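Local atomic coordinates of racemase, putative (Roseobacter denitrificans, PDB entry 3TCS), a protein that probably acts as a magnesium-dependent racemase or hydro-lyase of the enolase superfamily, and holds magnesium and D-alanine in its TIM-barrel domain. Residues G37-T42 with D108-D113; G51-S54 with I60-T63; C288-V293 with M319-A324; S54-D59 with C308-L313. All blocks are in the same frame, centred on the assembly; numbering follows the deposited sequence.

Strand 37-43 meets helix 98-119 in interaction 1, which closes a loop of 65 residues within the N-terminal domain. Nested inside that loop, interaction 2 joins the end of strand 48-52 to helix 58-73 across only five residues. S54 belongs both to it and to interaction 4, whose segments 54-59 and 308-313 bring the two domains together over 248 intervening residues, so that this long loop crosses the one closed by interaction 1. Interaction 3 lies wholly in the barrel domain, between helices 287-300 and 314-322, and crosses interaction 4. D108 of interaction 1 reaches C288 of interaction 3, adding a further tie between the domains.

Interaction 1: residues G37-T42 with D108-D113; sequences GFVRVT and DTAIWD
The methyl group of A110 faces V39 and V41 where helix 98-119 lies against the antiparallel sheet, the sheet-and-helix layer of the N-terminal capping domain of the enolase superfamily. A110 CB is 3.7 Å from V41 CG1 and 3.7 Å from V39 O, touching both a side chain and the strand backbone. With V41 chi1 at -64°, its two methyls spread over A110: CG2 rests 3.8 Å from A110 O and continues to I111 CG1 at 4.4 Å. V39 CG1 is a looser neighbour, 4.3 Å from A110 CB. Two residues apart on the strand, both valines direct their side chains to the helix, as suits branched, apolar residues of a buried sheet face. Alanine suits the helix side because a single methyl lets the axes of strand 37-42 and helix segment 108-113 come within 7.6 Å, crossing at -54°.

Farther out, V39 also packs on I28 and T30, and V41 on L25, all from strand 25-32, while I111 leans on L81 of helix 81-91. Polar bonds fix the helix against the sheet: T109 OG1 meets Q52 N, and D113 OD2 accepts from W50 N as well as pairing with K117. At the far side of the helix, D108 OD2 accepts from I287 N, while OD1 takes a hydrogen bond from C288 N and a weak one from W112 NE1 (3.4 Å).

Interaction 2: residues G51-S54 with I60-T63; sequences GQVS and ITCT
V53 and T61 reach toward each other tip to tip, and in the tight part of this contact the methyl of T61 lies over V53 CB, about equally far from the two valine methyls. T61 CG2 is 3.7 Å from V53 CB and 4.0 Å from V53 CG1, with V53 CG2 equally near. Threonine serves here through its two unlike branches. At chi1 -61° the methyl stands opposite the backbone N and meets V53, while OG1 lies beside that N and goes to a water. C62 adds a softer flank, its SG 4.2 Å from V53 CG2; the small sulfhydryl also packs on T30 and T32 of the sheet.

The other side of the contact is looser and bridged by solvent. The water sits 2.7 Å from T61 OG1 and 2.7 Å from S54 O, to which it probably donates, so the loop carbonyl and the helix hydroxyl are joined indirectly. T61 OG1 has a further, weak bond to H57 O in the preceding turn. The valine's backbone is steadied by its neighbour: Q52 NE2 donates to V53 O over 3.1 Å, with the acceptor almost in the plane of the amide. On the remote side of helix 58-73, I60 and T63 pack on T63 and I60 of the second subunit. A strand that leaves an antiparallel sheet, makes a short turn and continues as a helix folding back on it is typical of the capping domain of the enolase superfamily.

Interaction 3: residues C288-V293 with M319-A324; sequences CRTLRV and MHLLRA
L321 holds its CG trans to the backbone N (chi1 -178°), which extends the side chain straight toward T290 and L291, and chi2 of 72° then divides its methyls between them. T290 has chi1 -63°, placing CG2 opposite its own backbone N, where it meets L321 at a slant, while OG1 folds back along the helix to bond G286 O. One methyl of the leucine, CD2, meets T290 CG2 at 3.8 Å. The other, CD1, touches L291 CD2 at 3.6 Å, the two leucine side chains lying alongside one another and running opposite ways.

The helices concerned, 287-300 and 314-322, follow one another in the chain and belong to the outer layer of the TIM barrel. Between them runs the loop carrying A309 of the D-alanine pocket; the side chain of T290 itself is about 11 Å from that of the magnesium ligand E257. Their backbones stay well apart, with 8.7 Å between L291 CA and L321 CA, and the length of the leucine side chains spans the distance. Threonine fits the facing position because its methyl serves the apolar contact and its hydroxyl bonds the carbonyl of G286, just ahead of the helix.

Beyond the contact, R292 forms salt bridges with D82 and D86 of helix 81-91. The other helix is finishing here: A324 N bonds L321 O at 2.9 Å, and R323 sends its guanidinium group to T130 O and L133 O.

Interaction 4: residues S54-D59 with C308-L313; sequences STYHAD and CANWSL
N310 OD1, on the asparagine that faces T55, is gripped twice by S312: the backbone N donates over 2.9 Å, on a lone pair and in the carbonyl plane, and OG donates over 2.6 Å. The first bond makes an Asx turn, a role that suits asparagine because its short amide can reach the N two residues on. Together the bonds fix the amide's rotation and direct ND2 toward the loop 54-59. There T55 OG1 lies 3.2 Å from N310 ND2, while a water accepting from ND2 at 3.0 Å is also 2.5 Å from Y56 OH. The water lies at the edge of the tyrosine ring, in its plane, and the ring stands 77° from the amide.

The methyl of T55 fills the other half of the contact. T55 CG2 touches S312 CB at 3.5 Å, closer than ordinary carbon packing, with S312 OG equally near. With chi1 at 47°, threonine sets OG1 beside the N310 amide and leaves CG2, anti to the carbonyl carbon, against S312. The serine hydroxyl also caps a backbone N in the turn that leads into helix 314-322 and meets Q52 NE2, joining the barrel loop to the sheet domain.

A309, in the same loop, lines the D-alanine pocket, and the side chain of Y56 is about 9 Å from that of the magnesium ligand E257; capping-domain loops reach the barrel mouth in this way in enolase relatives. The segment 54-59 leads from strand 48-52 into helix 58-73, and the loop 308-313 lies between helices 287-300 and 314-322.

Interaction 1: residues G37-T42 with D108-D113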
loop_
_atom_site.group_PDB
_atom_site.type_symbol
_atom_site.label_atom_id
_atom_site.label_comp_id
_atom_site.label_asym_id
_atom_site.label_seq_id
_atom_site.Cartn_x
_atom_site.Cartn_y
_atom_site.Cartn_z
ATOM N N GLY B 37 -2.760 -11.930 -14.846
ATOM C CA GLY B 37 -3.947 -11.426 -15.510
ATOM C C GLY B 37 -3.603 -10.409 -16.582
ATOM O O GLY B 37 -2.798 -9.505 -16.360
ATOM N N PHE B 38 -4.211 -10.557 -17.752
ATOM C CA PHE B 38 -3.968 -9.644 -18.862
ATOM C C PHE B 38 -5.114 -8.657 -19.003
ATOM O O PHE B 38 -6.253 -8.950 -18.631
ATOM C CB PHE B 38 -3.778 -10.440 -20.154
ATOM C CG PHE B 38 -2.581 -11.348 -20.124
ATOM C CD1 PHE B 38 -1.293 -10.820 -20.163
ATOM C CD2 PHE B 38 -2.739 -12.723 -20.006
ATOM C CE1 PHE B 38 -0.174 -11.647 -20.084
ATOM C CE2 PHE B 38 -1.623 -13.566 -19.925
ATOM C CZ PHE B 38 -0.339 -13.025 -19.964
ATOM N N VAL B 39 -4.805 -7.485 -19.541
ATOM C CA VAL B 39 -5.801 -6.440 -19.709
ATOM C C VAL B 39 -5.924 -6.015 -21.162
ATOM O O VAL B 39 -4.926 -5.844 -21.850
ATOM C CB VAL B 39 -5.423 -5.187 -18.886
ATOM C CG1 VAL B 39 -6.508 -4.119 -19.017
ATOM C CG2 VAL B 39 -5.204 -5.571 -17.424
ATOM N N ARG B 40 -7.153 -5.853 -21.634
ATOM C CA ARG B 40 -7.355 -5.384 -22.992
ATOM C C ARG B 40 -8.174 -4.109 -22.900
ATOM O O ARG B 40 -9.210 -4.082 -22.236
ATOM C CB ARG B 40 -8.107 -6.417 -23.846
ATOM C CG ARG B 40 -8.389 -5.911 -25.259
ATOM C CD ARG B 40 -8.936 -7.006 -26.176
ATOM N NE ARG B 40 -10.252 -7.475 -25.753
ATOM C CZ ARG B 40 -10.877 -8.519 -26.291
ATOM N NH1 ARG B 40 -10.303 -9.200 -27.274
ATOM N NH2 ARG B 40 -12.070 -8.887 -25.843
ATOM N N VAL B 41 -7.698 -3.041 -23.530
ATOM C CA VAL B 41 -8.440 -1.789 -23.520
ATOM C C VAL B 41 -8.946 -1.529 -24.929
ATOM O O VAL B 41 -8.305 -1.915 -25.907
ATOM C CB VAL B 41 -7.580 -0.589 -23.056
ATOM C CG1 VAL B 41 -7.156 -0.787 -21.597
ATOM C CG2 VAL B 41 -6.363 -0.423 -23.960
ATOM N N THR B 42 -10.106 -0.884 -25.021
ATOM C CA THR B 42 -10.716 -0.569 -26.304
ATOM C C THR B 42 -11.129 0.897 -26.328
ATOM O O THR B 42 -11.837 1.356 -25.433
ATOM C CB THR B 42 -11.986 -1.419 -26.541
ATOM O OG1 THR B 42 -11.670 -2.809 -26.401
ATOM C CG2 THR B 42 -12.537 -1.166 -27.939
ATOM N N ASP B 108 -2.336 0.830 -17.855
ATOM C CA ASP B 108 -1.247 1.620 -18.422
ATOM C C ASP B 108 -0.523 0.864 -19.535
ATOM O O ASP B 108 -0.366 1.377 -20.643
ATOM C CB ASP B 108 -0.243 1.995 -17.325
ATOM C CG ASP B 108 1.096 2.465 -17.887
ATOM O OD1 ASP B 108 1.403 3.670 -17.786
ATOM O OD2 ASP B 108 1.844 1.622 -18.433
ATOM N N THR B 109 -0.086 -0.357 -19.249
ATOM C CA THR B 109 0.637 -1.119 -20.254
ATOM C C THR B 109 -0.220 -1.466 -21.466
ATOM O O THR B 109 0.300 -1.557 -22.574
ATOM C CB THR B 109 1.280 -2.399 -19.656
ATOM O OG1 THR B 109 0.292 -3.186 -18.987
ATOM C CG2 THR B 109 2.384 -2.012 -18.667
ATOM N N ALA B 110 -1.527 -1.640 -21.272
ATOM C CA ALA B 110 -2.415 -1.943 -22.400
ATOM C C ALA B 110 -2.533 -0.701 -23.288
ATOM O O ALA B 110 -2.631 -0.796 -24.515
ATOM C CB ALA B 110 -3.801 -2.360 -21.890
ATOM N N ILE B 111 -2.520 0.468 -22.658
ATOM C CA ILE B 111 -2.609 1.721 -23.390
ATOM C C ILE B 111 -1.345 1.926 -24.223
ATOM O O ILE B 111 -1.420 2.387 -25.356
ATOM C CB ILE B 111 -2.840 2.908 -22.415
ATOM C CG1 ILE B 111 -4.270 2.832 -21.870
ATOM C CG2 ILE B 111 -2.582 4.238 -23.108
ATOM C CD1 ILE B 111 -4.599 3.880 -20.822
ATOM N N TRP B 112 -0.180 1.567 -23.688
ATOM C CA TRP B 112 1.041 1.731 -24.476
ATOM C C TRP B 112 1.047 0.792 -25.681
ATOM O O TRP B 112 1.514 1.160 -26.757
ATOM C CB TRP B 112 2.286 1.520 -23.609
ATOM C CG TRP B 112 2.553 2.706 -22.731
ATOM C CD1 TRP B 112 2.234 2.843 -21.410
ATOM C CD2 TRP B 112 3.135 3.952 -23.136
ATOM N NE1 TRP B 112 2.580 4.101 -20.968
ATOM C CE2 TRP B 112 3.138 4.800 -22.006
ATOM C CE3 TRP B 112 3.657 4.434 -24.346
ATOM C CZ2 TRP B 112 3.644 6.106 -22.049
ATOM C CZ3 TRP B 112 4.159 5.736 -24.389
ATOM C CH2 TRP B 112 4.148 6.554 -23.245
ATOM N N ASP B 113 0.519 -0.415 -25.505
ATOM C CA ASP B 113 0.438 -1.373 -26.602
ATOM C C ASP B 113 -0.484 -0.788 -27.674
ATOM O O ASP B 113 -0.198 -0.865 -28.873
ATOM C CB ASP B 113 -0.138 -2.694 -26.096
ATOM C CG ASP B 113 -0.165 -3.766 -27.165
ATOM O OD1 ASP B 113 0.907 -4.052 -27.730
ATOM O OD2 ASP B 113 -1.251 -4.322 -27.437
#

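Interaction 2: residues G51-S54 with I60-T63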
loop_
_atom_site.group_PDB
_atom_site.type_symbol
_atom_site.label_atom_id
_atom_site.label_comp_id
_atom_site.label_asym_id
_atom_site.label_seq_id
_atom_site.Cartn_x
_atom_site.Cartn_y
_atom_site.Cartn_z
ATOM N N GLY B 51 -2.245 -5.364 -22.169
ATOM C CA GLY B 51 -1.271 -5.123 -21.125
ATOM C C GLY B 51 -1.386 -6.235 -20.101
ATOM O O GLY B 51 -2.033 -7.254 -20.346
ATOM N N GLN B 52 -0.774 -6.041 -18.943
ATOM C CA GLN B 52 -0.823 -7.058 -17.909
ATOM C C GLN B 52 -0.703 -6.431 -16.530
ATOM O O GLN B 52 0.047 -5.485 -16.349
ATOM C CB GLN B 52 0.330 -8.046 -18.110
ATOM C CG GLN B 52 0.359 -9.171 -17.091
ATOM C CD GLN B 52 1.706 -9.856 -17.029
ATOM O OE1 GLN B 52 2.149 -10.481 -17.996
ATOM N NE2 GLN B 52 2.372 -9.739 -15.883
ATOM N N VAL B 53 -1.450 -6.943 -15.557
ATOM C CA VAL B 53 -1.323 -6.420 -14.201
ATOM C C VAL B 53 -0.144 -7.191 -13.610
ATOM O O VAL B 53 0.333 -8.154 -14.206
ATOM C CB VAL B 53 -2.590 -6.680 -13.335
ATOM C CG1 VAL B 53 -3.793 -5.970 -13.934
ATOM C CG2 VAL B 53 -2.845 -8.173 -13.207
ATOM N N SER B 54 0.343 -6.770 -12.453
ATOM C CA SER B 54 1.455 -7.482 -11.835
ATOM C C SER B 54 1.065 -8.924 -11.517
ATOM O O SER B 54 -0.086 -9.201 -11.198
ATOM C CB SER B 54 1.872 -6.794 -10.537
ATOM O OG SER B 54 2.896 -7.540 -9.904
ATOM N N ILE B 60 -7.085 -10.970 -7.446
ATOM C CA ILE B 60 -7.466 -9.903 -6.520
ATOM C C ILE B 60 -7.177 -8.554 -7.180
ATOM O O ILE B 60 -7.980 -7.623 -7.110
ATOM C CB ILE B 60 -6.680 -10.002 -5.195
ATOM C CG1 ILE B 60 -7.041 -11.315 -4.486
ATOM C CG2 ILE B 60 -7.010 -8.797 -4.294
ATOM C CD1 ILE B 60 -6.262 -11.584 -3.200
ATOM N N THR B 61 -6.022 -8.458 -7.828
ATOM C CA THR B 61 -5.639 -7.231 -8.510
ATOM C C THR B 61 -6.674 -6.861 -9.574
ATOM O O THR B 61 -7.036 -5.691 -9.720
ATOM C CB THR B 61 -4.254 -7.392 -9.161
ATOM O OG1 THR B 61 -3.283 -7.670 -8.143
ATOM C CG2 THR B 61 -3.853 -6.125 -9.902
ATOM N N CYS B 62 -7.162 -7.856 -10.312
ATOM C CA CYS B 62 -8.149 -7.574 -11.352
ATOM C C CYS B 62 -9.467 -7.102 -10.746
ATOM O O CYS B 62 -10.164 -6.274 -11.328
ATOM C CB CYS B 62 -8.355 -8.802 -12.240
ATOM S SG CYS B 62 -6.953 -9.087 -13.372
ATOM N N THR B 63 -9.804 -7.623 -9.571
ATOM C CA THR B 63 -11.020 -7.190 -8.895
ATOM C C THR B 63 -10.839 -5.718 -8.519
ATOM O O THR B 63 -11.744 -4.896 -8.691
ATOM C CB THR B 63 -11.277 -8.028 -7.623
ATOM O OG1 THR B 63 -11.598 -9.373 -8.004
ATOM C CG2 THR B 63 -12.438 -7.439 -6.809
HETATM O O HOH W 1 -0.924 -8.865 -8.666
#

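Interaction 3: residues C288-V293 with M319-A324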
loop_
_atom_site.group_PDB
_atom_site.type_symbol
_atom_site.label_atom_id
_atom_site.label_comp_id
_atom_site.label_asym_id
_atom_site.label_seq_id
_atom_site.Cartn_x
_atom_site.Cartn_y
_atom_site.Cartn_z
ATOM N N CYS B 288 4.201 4.888 -17.413
ATOM C CA CYS B 288 4.199 6.314 -17.097
ATOM C C CYS B 288 4.807 6.602 -15.730
ATOM O O CYS B 288 5.671 7.466 -15.594
ATOM C CB CYS B 288 2.778 6.872 -17.151
ATOM S SG CYS B 288 2.099 6.924 -18.811
ATOM N N ARG B 289 4.364 5.873 -14.716
ATOM C CA ARG B 289 4.884 6.092 -13.378
ATOM C C ARG B 289 6.343 5.657 -13.266
ATOM O O ARG B 289 7.127 6.285 -12.557
ATOM C CB ARG B 289 3.986 5.384 -12.357
ATOM C CG ARG B 289 2.624 6.093 -12.192
ATOM C CD ARG B 289 1.629 5.245 -11.420
ATOM N NE ARG B 289 2.195 4.776 -10.163
ATOM C CZ ARG B 289 2.204 5.468 -9.028
ATOM N NH1 ARG B 289 1.662 6.681 -8.967
ATOM N NH2 ARG B 289 2.775 4.944 -7.952
ATOM N N THR B 290 6.723 4.600 -13.978
ATOM C CA THR B 290 8.116 4.165 -13.940
ATOM C C THR B 290 8.998 5.248 -14.576
ATOM O O THR B 290 10.106 5.513 -14.105
ATOM C CB THR B 290 8.315 2.829 -14.690
ATOM O OG1 THR B 290 7.552 1.803 -14.038
ATOM C CG2 THR B 290 9.785 2.433 -14.687
ATOM N N LEU B 291 8.502 5.880 -15.637
ATOM C CA LEU B 291 9.255 6.942 -16.304
ATOM C C LEU B 291 9.500 8.128 -15.363
ATOM O O LEU B 291 10.484 8.855 -15.511
ATOM C CB LEU B 291 8.522 7.410 -17.563
ATOM C CG LEU B 291 8.504 6.392 -18.711
ATOM C CD1 LEU B 291 7.698 6.940 -19.883
ATOM C CD2 LEU B 291 9.932 6.086 -19.140
ATOM N N ARG B 292 8.606 8.327 -14.399
ATOM C CA ARG B 292 8.791 9.414 -13.441
ATOM C C ARG B 292 9.985 9.078 -12.553
ATOM O O ARG B 292 10.781 9.952 -12.218
ATOM C CB ARG B 292 7.543 9.608 -12.580
ATOM C CG ARG B 292 6.326 10.049 -13.364
ATOM C CD ARG B 292 5.173 10.383 -12.439
ATOM N NE ARG B 292 3.888 10.276 -13.124
ATOM C CZ ARG B 292 2.709 10.430 -12.527
ATOM N NH1 ARG B 292 2.658 10.704 -11.229
ATOM N NH2 ARG B 292 1.585 10.285 -13.220
ATOM N N VAL B 293 10.115 7.805 -12.183
ATOM C CA VAL B 293 11.239 7.378 -11.359
ATOM C C VAL B 293 12.517 7.437 -12.195
ATOM O O VAL B 293 13.567 7.844 -11.706
ATOM C CB VAL B 293 11.026 5.952 -10.813
ATOM C CG1 VAL B 293 12.290 5.456 -10.106
ATOM C CG2 VAL B 293 9.856 5.955 -9.835
ATOM N N MET B 319 12.297 -4.790 -21.233
ATOM C CA MET B 319 13.144 -4.793 -22.422
ATOM C C MET B 319 12.872 -3.537 -23.254
ATOM O O MET B 319 13.804 -2.876 -23.711
ATOM C CB MET B 319 12.876 -6.048 -23.261
ATOM C CG MET B 319 13.490 -7.315 -22.682
ATOM S SD MET B 319 12.746 -8.825 -23.345
ATOM C CE MET B 319 12.941 -8.555 -25.137
ATOM N N HIS B 320 11.598 -3.202 -23.449
ATOM C CA HIS B 320 11.258 -2.010 -24.222
ATOM C C HIS B 320 11.738 -0.749 -23.513
ATOM O O HIS B 320 12.260 0.170 -24.149
ATOM C CB HIS B 320 9.745 -1.906 -24.448
ATOM C CG HIS B 320 9.240 -2.732 -25.591
ATOM N ND1 HIS B 320 9.100 -4.101 -25.520
ATOM C CD2 HIS B 320 8.832 -2.377 -26.832
ATOM C CE1 HIS B 320 8.625 -4.554 -26.666
ATOM N NE2 HIS B 320 8.454 -3.529 -27.480
ATOM N N LEU B 321 11.557 -0.704 -22.197
ATOM C CA LEU B 321 11.980 0.458 -21.425
ATOM C C LEU B 321 13.491 0.661 -21.531
ATOM O O LEU B 321 13.959 1.778 -21.755
ATOM C CB LEU B 321 11.591 0.299 -19.950
ATOM C CG LEU B 321 11.948 1.497 -19.057
ATOM C CD1 LEU B 321 11.018 2.663 -19.374
ATOM C CD2 LEU B 321 11.829 1.118 -17.594
ATOM N N LEU B 322 14.247 -0.424 -21.378
ATOM C CA LEU B 322 15.701 -0.351 -21.442
ATOM C C LEU B 322 16.235 0.068 -22.809
ATOM O O LEU B 322 17.366 0.544 -22.910
ATOM C CB LEU B 322 16.317 -1.687 -21.017
ATOM C CG LEU B 322 16.213 -2.024 -19.524
ATOM C CD1 LEU B 322 16.775 -3.412 -19.283
ATOM C CD2 LEU B 322 16.986 -0.992 -18.694
ATOM N N ARG B 323 15.430 -0.102 -23.855
ATOM C CA ARG B 323 15.847 0.294 -25.198
ATOM C C ARG B 323 15.508 1.761 -25.423
ATOM O O ARG B 323 15.783 2.308 -26.488
ATOM C CB ARG B 323 15.128 -0.536 -26.270
ATOM C CG ARG B 323 15.609 -1.978 -26.440
ATOM C CD ARG B 323 17.050 -2.072 -26.956
ATOM N NE ARG B 323 17.308 -1.259 -28.146
ATOM C CZ ARG B 323 18.485 -1.206 -28.765
ATOM N NH1 ARG B 323 19.503 -1.924 -28.310
ATOM N NH2 ARG B 323 18.658 -0.418 -29.819
ATOM N N ALA B 324 14.911 2.402 -24.424
ATOM C CA ALA B 324 14.522 3.794 -24.585
ATOM C C ALA B 324 15.084 4.803 -23.583
ATOM O O ALA B 324 15.379 5.936 -23.953
ATOM C CB ALA B 324 13.003 3.892 -24.602
#

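Interaction 4: residues S54-D59 with C308-L313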
loop_
_atom_site.group_PDB
_atom_site.type_symbol
_atom_site.label_atom_id
_atom_site.label_comp_id
_atom_site.label_asym_id
_atom_site.label_seq_id
_atom_site.Cartn_x
_atom_site.Cartn_y
_atom_site.Cartn_z
ATOM N N SER B 54 0.343 -6.770 -12.453
ATOM C CA SER B 54 1.455 -7.482 -11.835
ATOM C C SER B 54 1.065 -8.924 -11.517
ATOM O O SER B 54 -0.086 -9.201 -11.198
ATOM C CB SER B 54 1.872 -6.794 -10.537
ATOM O OG SER B 54 2.896 -7.540 -9.904
ATOM N N THR B 55 2.027 -9.840 -11.595
ATOM C CA THR B 55 1.768 -11.242 -11.266
ATOM C C THR B 55 1.596 -11.399 -9.746
ATOM O O THR B 55 1.975 -10.504 -8.980
ATOM C CB THR B 55 2.933 -12.148 -11.715
ATOM O OG1 THR B 55 4.177 -11.563 -11.305
ATOM C CG2 THR B 55 2.927 -12.323 -13.228
ATOM N N TYR B 56 1.022 -12.534 -9.339
ATOM C CA TYR B 56 0.772 -12.902 -7.939
ATOM C C TYR B 56 -0.525 -12.328 -7.388
ATOM O O TYR B 56 -0.680 -11.115 -7.245
ATOM C CB TYR B 56 1.964 -12.517 -7.063
ATOM C CG TYR B 56 3.227 -13.189 -7.534
ATOM C CD1 TYR B 56 3.327 -14.582 -7.556
ATOM C CD2 TYR B 56 4.294 -12.442 -8.034
ATOM C CE1 TYR B 56 4.453 -15.216 -8.072
ATOM C CE2 TYR B 56 5.430 -13.067 -8.553
ATOM C CZ TYR B 56 5.499 -14.453 -8.571
ATOM O OH TYR B 56 6.608 -15.082 -9.089
ATOM N N HIS B 57 -1.451 -13.230 -7.075
ATOM C CA HIS B 57 -2.778 -12.873 -6.590
ATOM C C HIS B 57 -3.387 -11.889 -7.589
ATOM O O HIS B 57 -4.064 -10.926 -7.214
ATOM C CB HIS B 57 -2.707 -12.270 -5.178
ATOM C CG HIS B 57 -2.064 -13.179 -4.172
ATOM N ND1 HIS B 57 -2.324 -14.531 -4.123
ATOM C CD2 HIS B 57 -1.169 -12.933 -3.186
ATOM C CE1 HIS B 57 -1.615 -15.080 -3.152
ATOM N NE2 HIS B 57 -0.905 -14.130 -2.568
ATOM N N ALA B 58 -3.133 -12.154 -8.871
ATOM C CA ALA B 58 -3.630 -11.321 -9.965
ATOM C C ALA B 58 -5.149 -11.270 -10.013
ATOM O O ALA B 58 -5.727 -10.316 -10.536
ATOM C CB ALA B 58 -3.091 -11.833 -11.301
ATOM N N ASP B 59 -5.805 -12.298 -9.488
ATOM C CA ASP B 59 -7.260 -12.291 -9.491
ATOM C C ASP B 59 -7.760 -11.168 -8.577
ATOM O O ASP B 59 -8.728 -10.476 -8.903
ATOM C CB ASP B 59 -7.810 -13.664 -9.063
ATOM C CG ASP B 59 -7.342 -14.093 -7.685
ATOM O OD1 ASP B 59 -6.137 -13.960 -7.373
ATOM O OD2 ASP B 59 -8.188 -14.595 -6.914
ATOM N N CYS B 308 12.510 -7.501 -12.884
ATOM C CA CYS B 308 11.535 -8.278 -13.652
ATOM C C CYS B 308 11.993 -9.704 -13.384
ATOM O O CYS B 308 13.033 -10.137 -13.873
ATOM C CB CYS B 308 11.531 -7.914 -15.156
ATOM S SG CYS B 308 13.098 -7.622 -16.025
ATOM N N ALA B 309 11.209 -10.422 -12.583
ATOM C CA ALA B 309 11.587 -11.762 -12.145
ATOM C C ALA B 309 10.892 -12.996 -12.711
ATOM O O ALA B 309 11.058 -14.090 -12.174
ATOM C CB ALA B 309 11.521 -11.809 -10.620
ATOM N N ASN B 310 10.114 -12.844 -13.771
ATOM C CA ASN B 310 9.464 -14.011 -14.348
ATOM C C ASN B 310 9.154 -13.780 -15.809
ATOM O O ASN B 310 9.340 -12.675 -16.325
ATOM C CB ASN B 310 8.187 -14.370 -13.574
ATOM C CG ASN B 310 7.201 -13.230 -13.517
ATOM O OD1 ASN B 310 6.683 -12.793 -14.543
ATOM N ND2 ASN B 310 6.939 -12.736 -12.308
ATOM N N TRP B 311 8.683 -14.826 -16.474
ATOM C CA TRP B 311 8.379 -14.730 -17.885
ATOM C C TRP B 311 6.954 -14.326 -18.226
ATOM O O TRP B 311 6.408 -14.743 -19.252
ATOM C CB TRP B 311 8.752 -16.027 -18.603
ATOM C CG TRP B 311 10.232 -16.290 -18.599
ATOM C CD1 TRP B 311 11.216 -15.468 -18.120
ATOM C CD2 TRP B 311 10.892 -17.469 -19.072
ATOM N NE1 TRP B 311 12.450 -16.068 -18.261
ATOM C CE2 TRP B 311 12.277 -17.298 -18.841
ATOM C CE3 TRP B 311 10.446 -18.658 -19.666
ATOM C CZ2 TRP B 311 13.220 -18.273 -19.184
ATOM C CZ3 TRP B 311 11.386 -19.629 -20.007
ATOM C CH2 TRP B 311 12.758 -19.428 -19.764
ATOM N N SER B 312 6.343 -13.542 -17.345
ATOM C CA SER B 312 5.031 -12.991 -17.654
ATOM C C SER B 312 5.526 -11.836 -18.531
ATOM O O SER B 312 6.708 -11.818 -18.909
ATOM C CB SER B 312 4.316 -12.467 -16.395
ATOM O OG SER B 312 4.944 -11.317 -15.852
ATOM N N LEU B 313 4.672 -10.878 -18.864
ATOM C CA LEU B 313 5.113 -9.776 -19.709
ATOM C C LEU B 313 6.017 -8.756 -19.018
ATOM O O LEU B 313 6.570 -7.881 -19.674
ATOM C CB LEU B 313 3.903 -9.051 -20.302
ATOM C CG LEU B 313 3.151 -9.813 -21.395
ATOM C CD1 LEU B 313 1.967 -8.995 -21.876
ATOM C CD2 LEU B 313 4.101 -10.092 -22.539
HETATM O O HOH W 2 8.459 -13.494 -9.818
#